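Local atomic coordinates of replicative DNA helicase (Mycobacterium chimaera, PDB entry 6RIY), a protein that carries a self-splicing intein, the part crystallised here, which probably excises itself and joins the flanking helicase segments by the class 3 protein-splicing route. Residues V51-G56 with H65-S70; G72-T75 with L79-G82. All blocks are in the same frame, centred on the assembly; numbering follows the deposited sequence.

Overall arrangement
Both contacts lie on one side of an all-beta Hedgehog/intein (HINT) domain, with their centres about 7 Å apart. They follow in series along the chain: contact 1 joins strand 48-53 to strand 66-69, and contact 2 then ties strand 72-75 to the loop that leads on towards strand 85-87. Strands 66-69 and 72-75 pair antiparallel as a hairpin, in which W67 N probably donates to R74 O. L79 of contact 2 also reaches into contact 1, packing on both V51 and W67. The hairpin is thus held through W67 on the inside, nearer H65 and T143, which probably belong to the splicing centre, and through a pair of arginines nearer the surface.

Contact 1 (V51-G56 with H65-S70); sequences VEFSDG and HQWPTS
V51 and W67 mark the closest approach of the two backbones, yet their CA atoms are 10.4 Å apart, so the segments meet as layers joined through side chains and not as paired strands. Two large aromatic rings bridge most of this gap, and valine fills in beside them. With CG anti to the carbonyl carbon (chi1 -59°), the W67 indole extends from strand 66-69 across to the end of strand 48-53. There its six-membered ring meets the tip of F53: F53 CZ lies 3.5 Å from W67 CZ3. The two ring planes are inclined at 54° with centroids 5.4 Å apart, an oblique arrangement. V51 adds one methyl, CG2, at 4.3 Å from W67 CZ2. The H65 imidazole comes over one face of the indole near its rim, with CD2 3.5 Å above the plane, while its nitrogens bond A1 N and T143 OG1. W67 and T143 probably correspond to the Trp and Thr of the Trp-Cys-Thr motif of class 3 inteins. The contact itself is wholly apolar; the one polar atom of the indole, NE1, bonds S76 OG, so W67 can be buried beside what is probably the splicing centre at little polar cost.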
loop_
_atom_site.group_PDB
_atom_site.type_symbol
_atom_site.label_atom_id
_atom_site.label_comp_id
_atom_site.label_asym_id
_atom_site.label_seq_id
_atom_site.Cartn_x
_atom_site.Cartn_y
_atom_site.Cartn_z
ATOM N N VAL A 51 -6.885 1.853 -6.870
ATOM C CA VAL A 51 -7.518 0.756 -6.147
ATOM C C VAL A 51 -8.439 1.356 -5.095
ATOM O O VAL A 51 -7.994 2.109 -4.224
ATOM C CB VAL A 51 -6.486 -0.180 -5.503
ATOM C CG1 VAL A 51 -7.189 -1.423 -4.956
ATOM C CG2 VAL A 51 -5.393 -0.537 -6.507
ATOM N N GLU A 52 -9.720 1.023 -5.183
ATOM C CA GLU A 52 -10.751 1.540 -4.291
ATOM C C GLU A 52 -11.229 0.418 -3.384
ATOM O O GLU A 52 -11.568 -0.671 -3.864
ATOM C CB GLU A 52 -11.915 2.114 -5.100
ATOM C CG GLU A 52 -13.016 2.726 -4.274
ATOM C CD GLU A 52 -14.171 3.206 -5.128
ATOM O OE1 GLU A 52 -14.593 4.366 -4.944
ATOM O OE2 GLU A 52 -14.652 2.426 -5.983
ATOM N N PHE A 53 -11.253 0.686 -2.083
ATOM C CA PHE A 53 -11.651 -0.318 -1.102
ATOM C C PHE A 53 -13.036 -0.018 -0.558
ATOM O O PHE A 53 -13.576 1.069 -0.736
ATOM C CB PHE A 53 -10.622 -0.391 0.019
ATOM C CG PHE A 53 -9.265 -0.782 -0.468
ATOM C CD1 PHE A 53 -8.933 -2.119 -0.626
ATOM C CD2 PHE A 53 -8.333 0.186 -0.789
ATOM C CE1 PHE A 53 -7.675 -2.493 -1.086
ATOM C CE2 PHE A 53 -7.070 -0.176 -1.265
ATOM C CZ PHE A 53 -6.748 -1.528 -1.403
ATOM N N SER A 54 -13.613 -1.017 0.116
ATOM C CA SER A 54 -14.980 -0.894 0.605
ATOM C C SER A 54 -15.118 0.097 1.755
ATOM O O SER A 54 -16.249 0.464 2.091
ATOM C CB SER A 54 -15.504 -2.261 1.043
ATOM O OG SER A 54 -14.632 -2.842 1.994
ATOM N N ASP A 55 -14.014 0.540 2.354
ATOM C CA ASP A 55 -14.060 1.497 3.452
ATOM C C ASP A 55 -13.996 2.938 2.971
ATOM O O ASP A 55 -14.051 3.856 3.793
ATOM C CB ASP A 55 -12.911 1.240 4.428
ATOM C CG ASP A 55 -11.550 1.523 3.802
ATOM O OD1 ASP A 55 -11.432 1.423 2.559
ATOM O OD2 ASP A 55 -10.603 1.838 4.549
ATOM N N GLY A 56 -13.869 3.156 1.667
ATOM C CA GLY A 56 -13.711 4.483 1.114
ATOM C C GLY A 56 -12.282 4.847 0.777
ATOM O O GLY A 56 -12.059 5.865 0.118
ATOM N N HIS A 65 2.416 -3.395 -7.877
ATOM C CA HIS A 65 2.365 -3.381 -6.418
ATOM C C HIS A 65 1.524 -4.544 -5.898
ATOM O O HIS A 65 0.498 -4.888 -6.486
ATOM C CB HIS A 65 1.783 -2.056 -5.922
ATOM C CG HIS A 65 1.920 -1.858 -4.445
ATOM N ND1 HIS A 65 3.022 -1.260 -3.877
ATOM C CD2 HIS A 65 1.096 -2.184 -3.420
ATOM C CE1 HIS A 65 2.876 -1.224 -2.565
ATOM N NE2 HIS A 65 1.715 -1.779 -2.261
ATOM N N GLN A 66 1.962 -5.153 -4.792
ATOM C CA GLN A 66 1.366 -6.392 -4.294
ATOM C C GLN A 66 0.457 -6.154 -3.095
ATOM O O GLN A 66 0.734 -5.296 -2.252
ATOM C CB GLN A 66 2.461 -7.393 -3.923
ATOM C CG GLN A 66 3.308 -7.791 -5.111
ATOM C CD GLN A 66 4.484 -8.659 -4.725
ATOM O OE1 GLN A 66 4.487 -9.280 -3.670
ATOM N NE2 GLN A 66 5.498 -8.696 -5.582
ATOM N N TRP A 67 -0.634 -6.925 -3.031
ATOM C CA TRP A 67 -1.672 -6.756 -2.020
ATOM C C TRP A 67 -1.983 -8.119 -1.417
ATOM O O TRP A 67 -2.177 -9.091 -2.163
ATOM C CB TRP A 67 -2.947 -6.165 -2.632
ATOM C CG TRP A 67 -2.725 -4.832 -3.285
ATOM C CD1 TRP A 67 -2.344 -4.608 -4.575
ATOM C CD2 TRP A 67 -2.855 -3.547 -2.670
ATOM N NE1 TRP A 67 -2.234 -3.255 -4.804
ATOM C CE2 TRP A 67 -2.540 -2.583 -3.650
ATOM C CE3 TRP A 67 -3.216 -3.116 -1.388
ATOM C CZ2 TRP A 67 -2.576 -1.214 -3.390
ATOM C CZ3 TRP A 67 -3.240 -1.753 -1.129
ATOM C CH2 TRP A 67 -2.917 -0.822 -2.126
ATOM N N PRO A 68 -2.070 -8.232 -0.100
ATOM C CA PRO A 68 -2.416 -9.524 0.520
ATOM C C PRO A 68 -3.921 -9.751 0.503
ATOM O O PRO A 68 -4.667 -9.051 1.191
ATOM C CB PRO A 68 -1.886 -9.367 1.951
ATOM C CG PRO A 68 -2.056 -7.894 2.233
ATOM C CD PRO A 68 -1.811 -7.179 0.899
ATOM N N THR A 69 -4.371 -10.751 -0.256
ATOM C CA THR A 69 -5.788 -11.119 -0.248
ATOM C C THR A 69 -5.977 -12.517 0.319
ATOM O O THR A 69 -5.037 -13.296 0.460
ATOM C CB THR A 69 -6.422 -11.050 -1.644
ATOM O OG1 THR A 69 -6.156 -12.263 -2.367
ATOM C CG2 THR A 69 -5.903 -9.854 -2.410
ATOM N N SER A 70 -7.231 -12.843 0.634
ATOM C CA SER A 70 -7.509 -14.150 1.214
ATOM C C SER A 70 -7.226 -15.301 0.258
ATOM O O SER A 70 -7.069 -16.435 0.717
ATOM C CB SER A 70 -8.968 -14.226 1.676
ATOM O OG SER A 70 -9.833 -14.058 0.570
#

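Contact 2 (G72-T75 with L79-G82); sequences GIRT and LRSG
R74, L79 and R80 make most of this contact, in which the chain leaves strand 72-75, turns, and comes back past it as a loop. The CA atoms of R74 and L79 are 6.2 Å apart, near enough for L79 CD2 to pack at 3.8 Å against R74 CB, the apolar root of the arginine. Leucine suits this place because its branched end also faces inward, touching W67 and T69 of the neighbouring strand and I111 and A114 of strand 107-117. L79 CG lies 3.5 Å from T75 O, at the end of the strand.

Farther out, the two arginines put their guanidinium groups face on face. The R74 chain runs extended from CG to NE, whereas R80 bends at chi3 (-62°) and meets it at about a right angle. The planes are only 13° apart and their centres 3.6 Å; R74 NH2 sits over the middle of the R80 group, 3.3 Å from R80 CZ. Arginine can do this because its flat, delocalised cation offers two faces while its N-H groups point outward to other partners. R74 NH1 donates to Q78 O, within the turn, and R80 NH2 forms a salt bridge with D84 OD1, which also makes a long, weak ion pair with R74 NE. A water accepts from R74 NE at 2.8 Å and, weakly, from R80 NH2. The D84 carboxylate probably offsets part of the like charge, while the water and Q78 O take up N-H groups, which would make the stack tolerable at this partly exposed edge of the domain.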
loop_
_atom_site.group_PDB
_atom_site.type_symbol
_atom_site.label_atom_id
_atom_site.label_comp_id
_atom_site.label_asym_id
_atom_site.label_seq_id
_atom_site.Cartn_x
_atom_site.Cartn_y
_atom_site.Cartn_z
ATOM N N GLY A 72 -4.643 -15.086 -2.072
ATOM C CA GLY A 72 -3.249 -15.018 -2.463
ATOM C C GLY A 72 -2.793 -13.581 -2.596
ATOM O O GLY A 72 -3.561 -12.637 -2.431
ATOM N N ILE A 73 -1.507 -13.435 -2.884
ATOM C CA ILE A 73 -0.961 -12.118 -3.208
ATOM C C ILE A 73 -1.356 -11.762 -4.634
ATOM O O ILE A 73 -1.165 -12.562 -5.560
ATOM C CB ILE A 73 0.569 -12.097 -3.039
ATOM C CG1 ILE A 73 0.972 -12.647 -1.682
ATOM C CG2 ILE A 73 1.087 -10.663 -3.172
ATOM C CD1 ILE A 73 0.355 -11.890 -0.536
ATOM N N ARG A 74 -1.909 -10.559 -4.820
ATOM C CA ARG A 74 -2.311 -10.078 -6.135
ATOM C C ARG A 74 -1.660 -8.735 -6.412
ATOM O O ARG A 74 -1.472 -7.931 -5.502
ATOM C CB ARG A 74 -3.834 -9.933 -6.247
ATOM C CG ARG A 74 -4.575 -11.253 -6.099
ATOM C CD ARG A 74 -5.965 -11.200 -6.734
ATOM N NE ARG A 74 -6.439 -12.535 -7.097
ATOM C CZ ARG A 74 -6.716 -12.926 -8.339
ATOM N NH1 ARG A 74 -6.587 -12.082 -9.357
ATOM N NH2 ARG A 74 -7.138 -14.162 -8.567
ATOM N N THR A 75 -1.309 -8.503 -7.667
ATOM C CA THR A 75 -0.866 -7.170 -8.041
ATOM C C THR A 75 -2.074 -6.279 -8.282
ATOM O O THR A 75 -3.194 -6.758 -8.460
ATOM C CB THR A 75 -0.001 -7.211 -9.297
ATOM O OG1 THR A 75 -0.824 -7.589 -10.400
ATOM C CG2 THR A 75 1.121 -8.219 -9.140
ATOM N N LEU A 79 -6.323 -7.223 -9.317
ATOM C CA LEU A 79 -7.362 -7.152 -8.294
ATOM C C LEU A 79 -8.757 -7.149 -8.919
ATOM O O LEU A 79 -8.982 -6.543 -9.966
ATOM C CB LEU A 79 -7.169 -5.911 -7.436
ATOM C CG LEU A 79 -5.978 -5.965 -6.473
ATOM C CD1 LEU A 79 -5.804 -4.628 -5.787
ATOM C CD2 LEU A 79 -6.157 -7.076 -5.441
ATOM N N ARG A 80 -9.702 -7.823 -8.254
ATOM C CA ARG A 80 -11.027 -8.094 -8.807
ATOM C C ARG A 80 -12.109 -7.515 -7.904
ATOM O O ARG A 80 -12.087 -7.729 -6.684
ATOM C CB ARG A 80 -11.252 -9.600 -8.982
ATOM C CG ARG A 80 -10.281 -10.285 -9.924
ATOM C CD ARG A 80 -10.375 -11.793 -9.791
ATOM N NE ARG A 80 -10.020 -12.248 -8.448
ATOM C CZ ARG A 80 -10.269 -13.468 -7.985
ATOM N NH1 ARG A 80 -10.875 -14.364 -8.755
ATOM N NH2 ARG A 80 -9.910 -13.797 -6.752
ATOM N N SER A 81 -13.060 -6.805 -8.514
ATOM C CA SER A 81 -14.194 -6.256 -7.777
ATOM C C SER A 81 -14.942 -7.358 -7.044
ATOM O O SER A 81 -15.287 -8.387 -7.632
ATOM C CB SER A 81 -15.149 -5.540 -8.737
ATOM O OG SER A 81 -14.515 -4.442 -9.375
ATOM N N GLY A 82 -15.189 -7.143 -5.760
ATOM C CA GLY A 82 -15.960 -8.107 -4.971
ATOM C C GLY A 82 -15.255 -9.402 -4.626
ATOM O O GLY A 82 -15.278 -9.830 -3.468
HETATM O O HOH W 1 -7.325 -13.678 -4.677
#